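Local coordinates for uncharacterized protein (Legionella pneumophila subsp. pneumophila, PDB 4XA9) that is formally uncharacterized but probably acts as a clan CA, papain-like cysteine peptidase through its RavJ domain, captured here in complex with Gala protein type 1, at residues B[23-28]-B[100-105]; B[129-134]-B[192-197]; B[71-76]-B[210-215]; B[121-126]-B[144-149]; B[31-36]-B[175-180]. All coordinates share one frame; numbering follows the deposited sequence.

Contact 1 (B[23-28]-B[100-105]); sequences VADIGN and SECSNF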
# COMPACT_ATOMS: atom_id res chain seq x y z
N VAL B 23 -7.44 -4.20 -8.66
CA VAL B 23 -6.10 -4.05 -8.09
C VAL B 23 -5.58 -5.43 -7.69
O VAL B 23 -5.95 -5.96 -6.65
CB VAL B 23 -6.09 -3.12 -6.88
CG1 VAL B 23 -4.65 -2.81 -6.46
CG2 VAL B 23 -6.82 -1.82 -7.19
N ALA B 24 -4.73 -6.01 -8.53
CA ALA B 24 -4.38 -7.41 -8.36
C ALA B 24 -3.62 -7.71 -7.07
O ALA B 24 -3.70 -8.83 -6.56
CB ALA B 24 -3.59 -7.91 -9.58
N ASP B 25 -2.87 -6.75 -6.53
CA ASP B 25 -2.10 -7.06 -5.32
C ASP B 25 -2.84 -6.69 -4.03
O ASP B 25 -2.23 -6.53 -2.99
CB ASP B 25 -0.71 -6.39 -5.35
CG ASP B 25 -0.75 -4.91 -5.63
OD1 ASP B 25 -1.85 -4.33 -5.71
OD2 ASP B 25 0.34 -4.31 -5.77
N ILE B 26 -4.17 -6.59 -4.11
CA ILE B 26 -4.98 -6.53 -2.90
C ILE B 26 -4.78 -7.82 -2.11
O ILE B 26 -4.77 -7.83 -0.87
CB ILE B 26 -6.46 -6.30 -3.24
CG1 ILE B 26 -6.67 -4.83 -3.62
CG2 ILE B 26 -7.38 -6.74 -2.09
CD1 ILE B 26 -8.06 -4.48 -4.07
N GLY B 27 -4.56 -8.91 -2.84
CA GLY B 27 -4.22 -10.18 -2.22
C GLY B 27 -2.90 -10.16 -1.46
O GLY B 27 -2.72 -10.90 -0.50
N ASN B 28 -1.97 -9.31 -1.90
CA ASN B 28 -0.68 -9.16 -1.24
C ASN B 28 -0.75 -8.17 -0.07
O ASN B 28 -0.19 -8.40 1.00
CB ASN B 28 0.39 -8.67 -2.23
CG ASN B 28 0.67 -9.67 -3.34
OD1 ASN B 28 0.46 -10.87 -3.19
ND2 ASN B 28 1.16 -9.16 -4.48
N SER B 100 -4.32 -3.97 -12.74
CA SER B 100 -2.97 -3.48 -12.53
C SER B 100 -2.51 -3.73 -11.09
O SER B 100 -3.25 -4.31 -10.29
CB SER B 100 -2.88 -2.00 -12.87
OG SER B 100 -1.54 -1.61 -13.09
N GLU B 101 -1.30 -3.31 -10.79
CA GLU B 101 -0.68 -3.48 -9.49
C GLU B 101 0.30 -2.37 -9.07
O GLU B 101 0.43 -1.39 -9.74
CB GLU B 101 -0.31 -4.90 -9.13
CG GLU B 101 0.56 -5.62 -10.08
CD GLU B 101 1.85 -4.93 -10.25
OE1 GLU B 101 1.92 -4.06 -11.10
OE2 GLU B 101 2.77 -5.27 -9.53
N CYS B 102 0.91 -2.51 -7.92
CA CYS B 102 1.63 -1.35 -7.39
C CYS B 102 2.89 -0.99 -8.17
O CYS B 102 3.41 0.11 -8.01
CB CYS B 102 1.99 -1.56 -5.91
SG CYS B 102 3.30 -2.76 -5.60
N SER B 103 3.38 -1.90 -9.02
CA SER B 103 4.58 -1.58 -9.78
C SER B 103 4.28 -1.03 -11.17
O SER B 103 5.03 -0.21 -11.69
CB SER B 103 5.49 -2.81 -9.90
OG SER B 103 4.97 -3.75 -10.83
N ASN B 104 3.18 -1.46 -11.79
CA ASN B 104 2.89 -1.04 -13.16
C ASN B 104 1.80 0.02 -13.27
O ASN B 104 1.61 0.60 -14.34
CB ASN B 104 2.52 -2.24 -14.05
CG ASN B 104 1.22 -2.96 -13.60
OD1 ASN B 104 0.42 -2.43 -12.83
ND2 ASN B 104 1.02 -4.17 -14.11
N PHE B 105 1.05 0.27 -12.21
CA PHE B 105 -0.06 1.17 -12.26
C PHE B 105 0.30 2.60 -12.66
O PHE B 105 -0.42 3.24 -13.39
CB PHE B 105 -0.86 1.17 -10.99
CG PHE B 105 -2.32 1.26 -11.20
CD1 PHE B 105 -2.83 1.92 -12.25
CD2 PHE B 105 -3.17 0.64 -10.36
CE1 PHE B 105 -4.18 1.98 -12.46
CE2 PHE B 105 -4.52 0.69 -10.55
CZ PHE B 105 -5.02 1.37 -11.60

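Contact 2 (B[129-134]-B[192-197]); sequences GSMHSN and FAYNRS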
# COMPACT_ATOMS: atom_id res chain seq x y z
N GLY B 129 10.66 4.95 -8.38
CA GLY B 129 10.41 3.90 -7.42
C GLY B 129 10.44 4.54 -6.05
O GLY B 129 11.42 5.20 -5.68
N SER B 130 9.36 4.37 -5.29
CA SER B 130 9.22 4.98 -3.98
C SER B 130 9.01 3.87 -2.94
O SER B 130 9.13 2.69 -3.28
CB SER B 130 8.07 5.98 -3.98
OG SER B 130 7.93 6.65 -2.75
N MSE B 131 8.69 4.25 -1.71
CA MSE B 131 8.56 3.30 -0.61
C MSE B 131 9.83 2.44 -0.50
O MSE B 131 9.81 1.23 -0.73
CB MSE B 131 7.31 2.43 -0.79
CG MSE B 131 6.78 1.81 0.50
SE MSE B 131 5.10 0.86 0.26
CE MSE B 131 3.94 2.28 -0.38
N HIS B 132 10.93 3.10 -0.16
CA HIS B 132 12.23 2.44 -0.08
C HIS B 132 12.31 1.51 1.12
O HIS B 132 11.95 1.88 2.23
CB HIS B 132 13.35 3.49 -0.02
CG HIS B 132 14.70 2.93 0.28
ND1 HIS B 132 15.24 2.91 1.55
CD2 HIS B 132 15.62 2.34 -0.53
CE1 HIS B 132 16.43 2.35 1.51
NE2 HIS B 132 16.69 2.00 0.26
N SER B 133 12.78 0.28 0.88
CA SER B 133 13.01 -0.68 1.96
C SER B 133 14.25 -1.52 1.68
O SER B 133 14.22 -2.41 0.83
CB SER B 133 11.79 -1.58 2.15
OG SER B 133 12.00 -2.49 3.22
N ASN B 134 15.33 -1.21 2.40
CA ASN B 134 16.57 -1.98 2.32
C ASN B 134 17.07 -2.19 0.90
O ASN B 134 17.28 -3.33 0.47
CB ASN B 134 16.40 -3.33 3.03
CG ASN B 134 17.72 -4.01 3.32
OD1 ASN B 134 18.78 -3.37 3.30
ND2 ASN B 134 17.67 -5.30 3.60
N PHE B 192 -0.53 14.17 -0.53
CA PHE B 192 -0.38 12.80 -1.04
C PHE B 192 -0.59 11.73 0.03
O PHE B 192 0.02 11.76 1.09
CB PHE B 192 1.01 12.65 -1.69
CG PHE B 192 1.29 11.28 -2.26
CD1 PHE B 192 0.31 10.56 -2.92
CD2 PHE B 192 2.56 10.73 -2.14
CE1 PHE B 192 0.58 9.31 -3.44
CE2 PHE B 192 2.84 9.48 -2.67
CZ PHE B 192 1.85 8.77 -3.31
N ALA B 193 -1.47 10.78 -0.28
CA ALA B 193 -1.79 9.68 0.63
C ALA B 193 -0.56 8.93 1.13
O ALA B 193 -0.53 8.49 2.28
CB ALA B 193 -2.75 8.71 -0.04
N TYR B 194 0.45 8.77 0.28
CA TYR B 194 1.64 8.02 0.68
C TYR B 194 2.86 8.91 0.84
O TYR B 194 4.00 8.48 0.63
CB TYR B 194 1.91 6.88 -0.30
CG TYR B 194 1.05 5.68 0.03
CD1 TYR B 194 -0.26 5.60 -0.44
CD2 TYR B 194 1.52 4.67 0.86
CE1 TYR B 194 -1.07 4.53 -0.11
CE2 TYR B 194 0.72 3.60 1.19
CZ TYR B 194 -0.57 3.53 0.71
OH TYR B 194 -1.36 2.46 1.04
N ASN B 195 2.61 10.14 1.28
CA ASN B 195 3.68 11.09 1.54
C ASN B 195 4.71 10.57 2.56
O ASN B 195 5.88 10.94 2.51
CB ASN B 195 3.09 12.41 2.04
CG ASN B 195 4.13 13.51 2.12
OD1 ASN B 195 5.07 13.54 1.33
ND2 ASN B 195 3.98 14.40 3.08
N ARG B 196 4.27 9.70 3.47
CA ARG B 196 5.14 9.20 4.53
C ARG B 196 6.11 8.13 4.04
O ARG B 196 6.97 7.67 4.80
CB ARG B 196 4.32 8.64 5.69
CG ARG B 196 3.50 9.67 6.46
CD ARG B 196 4.40 10.66 7.20
NE ARG B 196 3.60 11.69 7.86
CZ ARG B 196 4.12 12.67 8.60
NH1 ARG B 196 5.43 12.75 8.76
NH2 ARG B 196 3.32 13.57 9.16
N SER B 197 5.98 7.70 2.79
CA SER B 197 6.92 6.74 2.24
C SER B 197 7.50 7.23 0.91
O SER B 197 8.17 6.48 0.20
CB SER B 197 6.24 5.38 2.04
OG SER B 197 5.18 5.49 1.11
O HOH W 1 5.36 5.73 -1.39
O HOH W 2 10.94 5.82 0.29

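Contact 3 (B[71-76]-B[210-215]); sequences PKSAQE and DESLTS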
# COMPACT_ATOMS: atom_id res chain seq x y z
N PRO B 71 9.85 0.93 -18.32
CA PRO B 71 9.94 1.32 -19.73
C PRO B 71 10.74 2.60 -19.90
O PRO B 71 10.62 3.51 -19.08
CB PRO B 71 8.47 1.52 -20.13
CG PRO B 71 7.70 0.68 -19.16
CD PRO B 71 8.46 0.81 -17.87
N LYS B 72 11.56 2.66 -20.96
CA LYS B 72 12.44 3.80 -21.18
C LYS B 72 12.02 4.67 -22.37
O LYS B 72 12.72 5.61 -22.73
CB LYS B 72 13.88 3.32 -21.38
CG LYS B 72 14.49 2.64 -20.16
CD LYS B 72 14.51 3.57 -18.96
CE LYS B 72 15.41 3.02 -17.85
NZ LYS B 72 15.01 1.65 -17.43
N SER B 73 10.88 4.36 -22.98
CA SER B 73 10.35 5.15 -24.09
C SER B 73 8.96 5.69 -23.79
O SER B 73 8.12 4.98 -23.25
CB SER B 73 10.31 4.32 -25.38
OG SER B 73 11.60 3.88 -25.74
N ALA B 74 8.71 6.95 -24.16
CA ALA B 74 7.40 7.56 -23.95
C ALA B 74 6.28 6.72 -24.57
O ALA B 74 5.23 6.52 -23.95
CB ALA B 74 7.38 8.96 -24.52
N GLN B 75 6.51 6.21 -25.78
CA GLN B 75 5.49 5.47 -26.52
C GLN B 75 5.02 4.23 -25.77
O GLN B 75 3.84 3.87 -25.82
CB GLN B 75 6.01 5.08 -27.90
CG GLN B 75 4.95 4.42 -28.79
CD GLN B 75 3.77 5.33 -29.07
OE1 GLN B 75 3.92 6.55 -29.16
NE2 GLN B 75 2.59 4.74 -29.19
N GLU B 76 5.93 3.57 -25.06
CA GLU B 76 5.59 2.37 -24.29
C GLU B 76 4.57 2.67 -23.21
O GLU B 76 3.68 1.87 -22.93
CB GLU B 76 6.83 1.77 -23.66
CG GLU B 76 7.79 1.20 -24.67
CD GLU B 76 9.03 0.65 -24.02
OE1 GLU B 76 9.89 1.47 -23.63
OE2 GLU B 76 9.15 -0.58 -23.91
N ASP B 210 14.61 11.41 -22.26
CA ASP B 210 14.14 10.47 -23.28
C ASP B 210 14.21 11.10 -24.67
O ASP B 210 13.42 11.97 -25.01
CB ASP B 210 12.72 10.01 -22.95
CG ASP B 210 12.18 8.99 -23.94
OD1 ASP B 210 12.98 8.37 -24.68
OD2 ASP B 210 10.94 8.77 -23.94
N GLU B 211 15.17 10.65 -25.47
CA GLU B 211 15.42 11.27 -26.76
C GLU B 211 14.36 10.91 -27.80
O GLU B 211 14.27 11.55 -28.85
CB GLU B 211 16.81 10.87 -27.27
CG GLU B 211 17.93 11.36 -26.36
CD GLU B 211 19.31 11.01 -26.88
OE1 GLU B 211 19.61 11.36 -28.05
OE2 GLU B 211 20.09 10.39 -26.13
N SER B 212 13.54 9.91 -27.50
CA SER B 212 12.47 9.51 -28.41
C SER B 212 11.21 10.34 -28.18
O SER B 212 10.22 10.19 -28.89
CB SER B 212 12.15 8.03 -28.24
OG SER B 212 11.59 7.77 -26.96
N LEU B 213 11.25 11.22 -27.18
CA LEU B 213 10.06 11.96 -26.77
C LEU B 213 9.56 12.90 -27.86
O LEU B 213 8.36 12.97 -28.13
CB LEU B 213 10.35 12.76 -25.50
CG LEU B 213 9.19 13.65 -25.05
CD1 LEU B 213 8.05 12.80 -24.49
CD2 LEU B 213 9.65 14.69 -24.04
N THR B 214 10.49 13.60 -28.49
CA THR B 214 10.14 14.62 -29.47
C THR B 214 9.47 14.00 -30.70
O THR B 214 8.61 14.62 -31.32
CB THR B 214 11.38 15.44 -29.90
OG1 THR B 214 11.03 16.31 -30.99
CG2 THR B 214 12.51 14.52 -30.32
N SER B 215 9.84 12.77 -31.01
CA SER B 215 9.23 12.05 -32.13
C SER B 215 7.96 11.33 -31.69
O SER B 215 7.16 10.89 -32.53
CB SER B 215 10.22 11.06 -32.74
OG SER B 215 10.57 10.05 -31.82

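Contact 4 (B[121-126]-B[144-149]); sequences TQYDVA and LVPKGS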
# COMPACT_ATOMS: atom_id res chain seq x y z
N THR B 121 4.47 20.47 -22.70
CA THR B 121 5.10 21.79 -22.79
C THR B 121 5.27 22.41 -21.41
O THR B 121 6.20 23.18 -21.19
CB THR B 121 4.30 22.76 -23.70
OG1 THR B 121 2.96 22.87 -23.22
CG2 THR B 121 4.29 22.27 -25.14
N GLN B 122 4.36 22.09 -20.50
CA GLN B 122 4.43 22.61 -19.14
C GLN B 122 5.25 21.73 -18.20
O GLN B 122 5.91 22.22 -17.29
CB GLN B 122 3.03 22.78 -18.56
CG GLN B 122 2.17 23.78 -19.29
CD GLN B 122 0.79 23.91 -18.69
OE1 GLN B 122 -0.21 23.97 -19.40
NE2 GLN B 122 0.73 23.94 -17.36
N TYR B 123 5.20 20.42 -18.43
CA TYR B 123 5.79 19.47 -17.49
C TYR B 123 6.69 18.42 -18.14
O TYR B 123 6.43 17.95 -19.25
CB TYR B 123 4.69 18.74 -16.72
CG TYR B 123 3.88 19.59 -15.78
CD1 TYR B 123 4.35 19.88 -14.50
CD2 TYR B 123 2.63 20.08 -16.15
CE1 TYR B 123 3.60 20.65 -13.63
CE2 TYR B 123 1.88 20.85 -15.28
CZ TYR B 123 2.37 21.13 -14.02
OH TYR B 123 1.64 21.90 -13.14
N ASP B 124 7.73 18.04 -17.42
CA ASP B 124 8.46 16.81 -17.71
C ASP B 124 7.78 15.69 -16.95
O ASP B 124 7.31 15.90 -15.83
CB ASP B 124 9.94 16.92 -17.30
CG ASP B 124 10.71 17.93 -18.15
OD1 ASP B 124 10.37 18.10 -19.34
OD2 ASP B 124 11.67 18.53 -17.61
N VAL B 125 7.71 14.50 -17.54
CA VAL B 125 7.12 13.35 -16.86
C VAL B 125 8.21 12.43 -16.32
O VAL B 125 9.20 12.15 -17.00
CB VAL B 125 6.19 12.56 -17.80
CG1 VAL B 125 5.67 11.30 -17.11
CG2 VAL B 125 5.03 13.45 -18.24
N ALA B 126 8.04 11.97 -15.08
CA ALA B 126 8.99 11.04 -14.49
C ALA B 126 8.27 9.86 -13.85
O ALA B 126 7.14 9.98 -13.38
CB ALA B 126 9.86 11.75 -13.48
N LEU B 144 4.93 14.75 -12.17
CA LEU B 144 4.86 15.84 -13.13
C LEU B 144 5.78 16.94 -12.62
O LEU B 144 5.47 17.60 -11.63
CB LEU B 144 3.43 16.36 -13.29
CG LEU B 144 2.47 15.51 -14.12
CD1 LEU B 144 1.08 16.11 -14.09
CD2 LEU B 144 2.97 15.40 -15.55
N VAL B 145 6.93 17.09 -13.27
CA VAL B 145 7.92 18.09 -12.87
C VAL B 145 7.85 19.29 -13.82
O VAL B 145 7.93 19.12 -15.03
CB VAL B 145 9.35 17.51 -12.87
CG1 VAL B 145 10.35 18.56 -12.42
CG2 VAL B 145 9.42 16.29 -11.97
N PRO B 146 7.68 20.50 -13.27
CA PRO B 146 7.69 21.68 -14.14
C PRO B 146 8.99 21.79 -14.93
O PRO B 146 10.06 21.46 -14.41
CB PRO B 146 7.53 22.84 -13.15
CG PRO B 146 7.92 22.28 -11.82
CD PRO B 146 7.50 20.85 -11.85
N LYS B 147 8.86 22.27 -16.14
CA LYS B 147 9.94 22.23 -17.06
C LYS B 147 11.11 23.00 -16.57
O LYS B 147 11.00 24.04 -15.97
CB LYS B 147 9.51 22.72 -18.43
CG LYS B 147 9.18 21.59 -19.35
CD LYS B 147 9.24 22.01 -20.79
CE LYS B 147 10.27 21.22 -21.55
NZ LYS B 147 11.57 21.92 -21.50
N GLY B 148 12.23 22.40 -16.86
CA GLY B 148 13.51 22.93 -16.58
C GLY B 148 14.05 22.55 -15.24
O GLY B 148 15.10 23.04 -14.89
N SER B 149 13.40 21.65 -14.52
CA SER B 149 14.02 21.17 -13.30
C SER B 149 14.45 19.74 -13.48
O SER B 149 13.64 18.89 -13.81
CB SER B 149 13.06 21.29 -12.16
OG SER B 149 13.22 22.52 -11.53
O HOH W 3 12.91 19.23 -21.15

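Contact 5 (B[31-36]-B[175-180]); sequences HCLAQT and VGMGHP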
# COMPACT_ATOMS: atom_id res chain seq x y z
N HIS B 31 -4.17 -4.67 3.78
CA HIS B 31 -4.29 -3.54 4.69
C HIS B 31 -4.06 -2.20 4.00
O HIS B 31 -4.17 -1.16 4.63
CB HIS B 31 -3.32 -3.68 5.87
CG HIS B 31 -3.73 -2.90 7.08
ND1 HIS B 31 -4.98 -3.01 7.65
CD2 HIS B 31 -3.05 -1.99 7.83
CE1 HIS B 31 -5.06 -2.21 8.70
NE2 HIS B 31 -3.90 -1.58 8.83
N CYS B 32 -3.76 -2.22 2.70
CA CYS B 32 -3.62 -0.97 1.95
C CYS B 32 -4.93 -0.49 1.33
O CYS B 32 -4.97 0.56 0.69
CB CYS B 32 -2.56 -1.11 0.86
SG CYS B 32 -0.88 -1.08 1.53
N LEU B 33 -6.00 -1.26 1.51
CA LEU B 33 -7.32 -0.82 1.06
C LEU B 33 -7.76 0.37 1.91
O LEU B 33 -7.69 0.33 3.13
CB LEU B 33 -8.34 -1.95 1.16
CG LEU B 33 -8.38 -2.96 0.01
CD1 LEU B 33 -9.29 -4.12 0.37
CD2 LEU B 33 -8.88 -2.29 -1.26
N ALA B 34 -8.19 1.44 1.25
CA ALA B 34 -8.54 2.65 1.97
C ALA B 34 -9.85 2.48 2.72
O ALA B 34 -10.70 1.68 2.32
CB ALA B 34 -8.62 3.83 1.01
N GLN B 35 -10.01 3.22 3.81
CA GLN B 35 -11.25 3.22 4.57
C GLN B 35 -12.28 4.13 3.90
O GLN B 35 -12.67 5.15 4.47
CB GLN B 35 -11.00 3.66 6.01
CG GLN B 35 -10.24 2.64 6.84
CD GLN B 35 -11.06 1.40 7.11
OE1 GLN B 35 -12.29 1.43 7.10
NE2 GLN B 35 -10.38 0.28 7.35
N THR B 36 -12.70 3.76 2.70
CA THR B 36 -13.62 4.56 1.90
C THR B 36 -14.61 3.64 1.19
O THR B 36 -14.35 2.45 1.07
CB THR B 36 -12.89 5.39 0.83
OG1 THR B 36 -12.22 4.51 -0.09
CG2 THR B 36 -11.87 6.35 1.45
N VAL B 175 -5.50 5.30 -5.87
CA VAL B 175 -6.90 5.49 -6.26
C VAL B 175 -7.59 4.14 -6.42
O VAL B 175 -8.74 3.97 -6.01
CB VAL B 175 -7.01 6.29 -7.57
CG1 VAL B 175 -8.48 6.41 -8.01
CG2 VAL B 175 -6.40 7.68 -7.39
N GLY B 176 -6.88 3.18 -7.01
CA GLY B 176 -7.38 1.83 -7.11
C GLY B 176 -7.68 1.26 -5.73
O GLY B 176 -8.64 0.51 -5.55
N MSE B 177 -6.85 1.62 -4.76
CA MSE B 177 -7.02 1.14 -3.39
C MSE B 177 -8.12 1.90 -2.63
O MSE B 177 -8.52 1.51 -1.53
CB MSE B 177 -5.70 1.26 -2.63
CG MSE B 177 -4.69 0.17 -2.96
SE MSE B 177 -5.37 -1.62 -2.57
CE MSE B 177 -3.71 -2.64 -2.74
N GLY B 178 -8.61 2.99 -3.21
CA GLY B 178 -9.77 3.68 -2.65
C GLY B 178 -9.56 5.10 -2.16
O GLY B 178 -10.47 5.72 -1.59
N HIS B 179 -8.36 5.63 -2.36
CA HIS B 179 -8.09 7.01 -1.99
C HIS B 179 -8.71 7.96 -3.01
O HIS B 179 -8.69 7.69 -4.21
CB HIS B 179 -6.58 7.26 -1.88
CG HIS B 179 -5.93 6.53 -0.75
ND1 HIS B 179 -5.91 7.03 0.54
CD2 HIS B 179 -5.30 5.34 -0.70
CE1 HIS B 179 -5.29 6.17 1.33
NE2 HIS B 179 -4.90 5.13 0.60
N PRO B 180 -9.27 9.08 -2.54
CA PRO B 180 -9.87 10.08 -3.43
C PRO B 180 -8.82 10.77 -4.29
O PRO B 180 -7.65 10.81 -3.88
CB PRO B 180 -10.54 11.07 -2.47
CG PRO B 180 -9.75 10.94 -1.21
CD PRO B 180 -9.38 9.49 -1.12
O HOH W 4 -3.85 2.65 1.27

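Contact 1 (B[23-28]-B[100-105])
D25 reaches C102 because its first torsion (chi1 52°) sets CG between its own backbone N and carbonyl carbon, and the carboxylate then stands over the 100-105 loop. C102 has a similar torsion (chi1 72°), which brings SG round to within 3.3 Å of D25 OD2. The frame behind this meeting is a two-stranded parallel sheet, strand 22-23 beside strand 99-100, in the RavJ peptidase domain. V23 and S100 form the last bridge of the pair. One step on, A24 N gives a hydrogen bond of 2.9 Å to S100 O, nearly straight, and after it the two chains part into loops leading to helices 37-50 and 105-114.

In those loops D25 takes over from the backbone. Its OD2 accepts from C102 N at 2.9 Å, with the N-H arriving from above the carboxylate plane, while OD1 is held by the indole NE1 of W173. Each carboxylate oxygen thus has its own N-H donor, one from the 100-105 loop and one from helix 172-176, and W173 also packs against V23, C102 and F105. E101 CB packs over the same face of the D25 carboxylate that C102 N approaches, 3.5 Å from CG; from there E101 folds back, bent at chi2, so that OE2 accepts from S103 OG and makes a long, weak ion pair with K195 of the Gala protein type 1 chain. That chain also packs on A24 and C102. At the rear of the 100-105 loop, S100 CB sits over the centre of the F105 ring, 3.6 Å above its plane.

Contact 2 (B[129-134]-B[192-197])
The Y194 ring receives the methyl of selenomethionine M131 obliquely, CE lying 3.6 Å from Y194 CD2, while S197 OG stands at the edge of the same ring, in its plane. A second flat group, the F192 ring, has the backbone N of Y194 over the centre of one face, so the turn that carries Y194 is folded onto its own aromatic neighbour. H76 of the Gala protein type 1 chain meets the Y194 ring edge-to-face.

M131 gets there by an extended start, with CG opposite the backbone N (chi1 -157°), and a bend at chi3 that turns CE toward the tyrosine; on the way CG passes 3.9 Å from S197 CB. The backbones meet at the same residue: M131 N donates to S197 O at 3.0 Å, rather bent (137° at the hydrogen). S197 O serves water 2 as well, which donates to it at 2.8 Å and accepts from H132 N, extending the join by one residue. Water 1 lies between the two serine hydroxyls, donating to S130 OG at 3.0 Å and also bonded to S197 OG. The hydroxyl of S130 is bonded to L198 O, just past the segment.

Residues 192-195 form a type I beta turn, with N195 N bonded to F192 O. Strand 123-133 is interrupted at M131, whose phi and psi are both positive; there the chain turns a corner and the 192-197 loop docks against an inner strand, flanked by 136-146 and 202-206, of the four-stranded antiparallel sheet of the RavJ peptidase domain.

Contact 3 (B[71-76]-B[210-215])
The first turn of helix 74-85 meets an Asx turn in the chain beyond strand 202-206: A74 N donates to D210 OD2 at 2.9 Å, arriving nearly along the C-O axis of the carboxylate. S73 occupies the N-cap position but makes no capping bond with its own hydroxyl, and an aspartate from far along the sequence accepts from the first N-H of the helix. A carboxylate here would probably be favoured by the partial positive charge of the helix start. D210 reaches across with CG opposite its backbone N (chi1 -178°). Its OD2 also accepts from the hydroxyl of Y205, so one oxygen is shared between the helix and strand 202-206.

The other oxygen, OD1, turns back to its own segment. S212 N reaches it at 3.3 Å from well above the carboxylate plane, the bond that defines the Asx turn, and S212 OG adds a shorter one of 2.7 Å from the same face. The first torsion of S212 (chi1 67°) sets OG between its backbone N and carbonyl carbon, which brings the hydroxyl to the same oxygen as the N-H. Residues 210-213 also make a type I beta turn, closed by L213 N to D210 O, and S215 OG donates to S212 O.

Beside the polar link lies a small apolar one. A74 CB touches L213 CD1 at 3.9 Å, and both residues rest on L114 of helix 105-114. A74 CB also lies 3.6 Å from D210 OD2. S73 CB approaches S212 OG to 4.0 Å at the partly exposed margin, and K72 turns its amine away to T70 O.

Contact 4 (B[121-126]-B[144-149])
L144 and V125 lie side by side and point the same way, L144 CD2 meeting V125 CG2 at 3.9 Å. Y123 crosses L144 at about a right angle, its ring carbon CD1 against L144 CB at 3.8 Å. Because Y123 CG is turned opposite the carbonyl carbon (chi1 -67°), the ring swings across to the partner strand, with V145 C at its edge and P146 CD close to CD1.

Behind these side chains runs an antiparallel ladder. D124 and V145 are its hydrogen-bonded pair, D124 N to V145 O at 2.6 Å and V145 N to D124 O at 2.8 Å. A third bond, K147 N to Q122 O at 3.2 Å, ties the helix end to the type II turn P146-S149, in which G148 has positive phi.

At the polar margin the methylenes of K147 cross D124 and run past T121 O. The amine stays beyond salt-bridge reach; water 3 accepts from K147 NZ at 3.0 Å and makes a weak bond to D124 OD1.

This is the open end of hairpin 123-133/136-146, where L144 and Y123 pack on L168 of strand 168-170 and I9 of helix 6-14, and V125 on L114 of helix 105-114.

Contact 5 (B[31-36]-B[175-180])
A34 and M177 are joined by a backbone hydrogen bond, A34 N to M177 O, at 2.8 Å and nearly straight. T36 adds a second: OG1 donates to G178 O at 2.6 Å. OG1 also accepts from G39 N as the N-cap of helix 37-50, so a single hydroxyl ties the start of that helix to the end of helix 172-176. T36 CB and CG2 rest against the same carbonyl oxygen. Helix 172-176 ends in a Schellman motif; G178 has positive phi, and its CA faces A34 CB and T36 OG1 at close quarters, as suits a residue without a side chain.

The apolar contacts flank these bonds. A34 CB sits over the face of the H179 imidazole, a CH-pi contact 3.9 Å from the ring centroid and 7° off its normal. Selenomethionine M177, bent at chi2 (-59°), sets SE across L33 at 3.8 Å from CD2, with CE against C32 CB at 4.1 Å.

Water 4 lies in the plane of H179 at its edge, 2.8 Å from NE2, near C32 O; Q183 OE1 holds ND1. With both ring nitrogens engaged and a methyl over one face, the imidazole's rotation is probably well fixed.

How the contacts relate
Contact 1 is wholly buried and contact 2 nearly so; contacts 4 and 5 are partly buried, and contact 3 lies at the surface. Contacts 1 and 5 touch, I26 and V23 packing on M177, and contact 5 also meets contact 2 where C32 and H179 pack against Y194. These three border the Gala protein type 1 chain, whereas contacts 3 and 4, about 14 Å apart between centres, are not touched by it. Contacts 2 and 4 share strand 123-133, at opposite ends. Regular ladder bonding is richest in contact 4; contact 1 keeps a single bridge, contact 2 adds waters, and contacts 1 and 3 each lean on one aspartate accepting a backbone N-H.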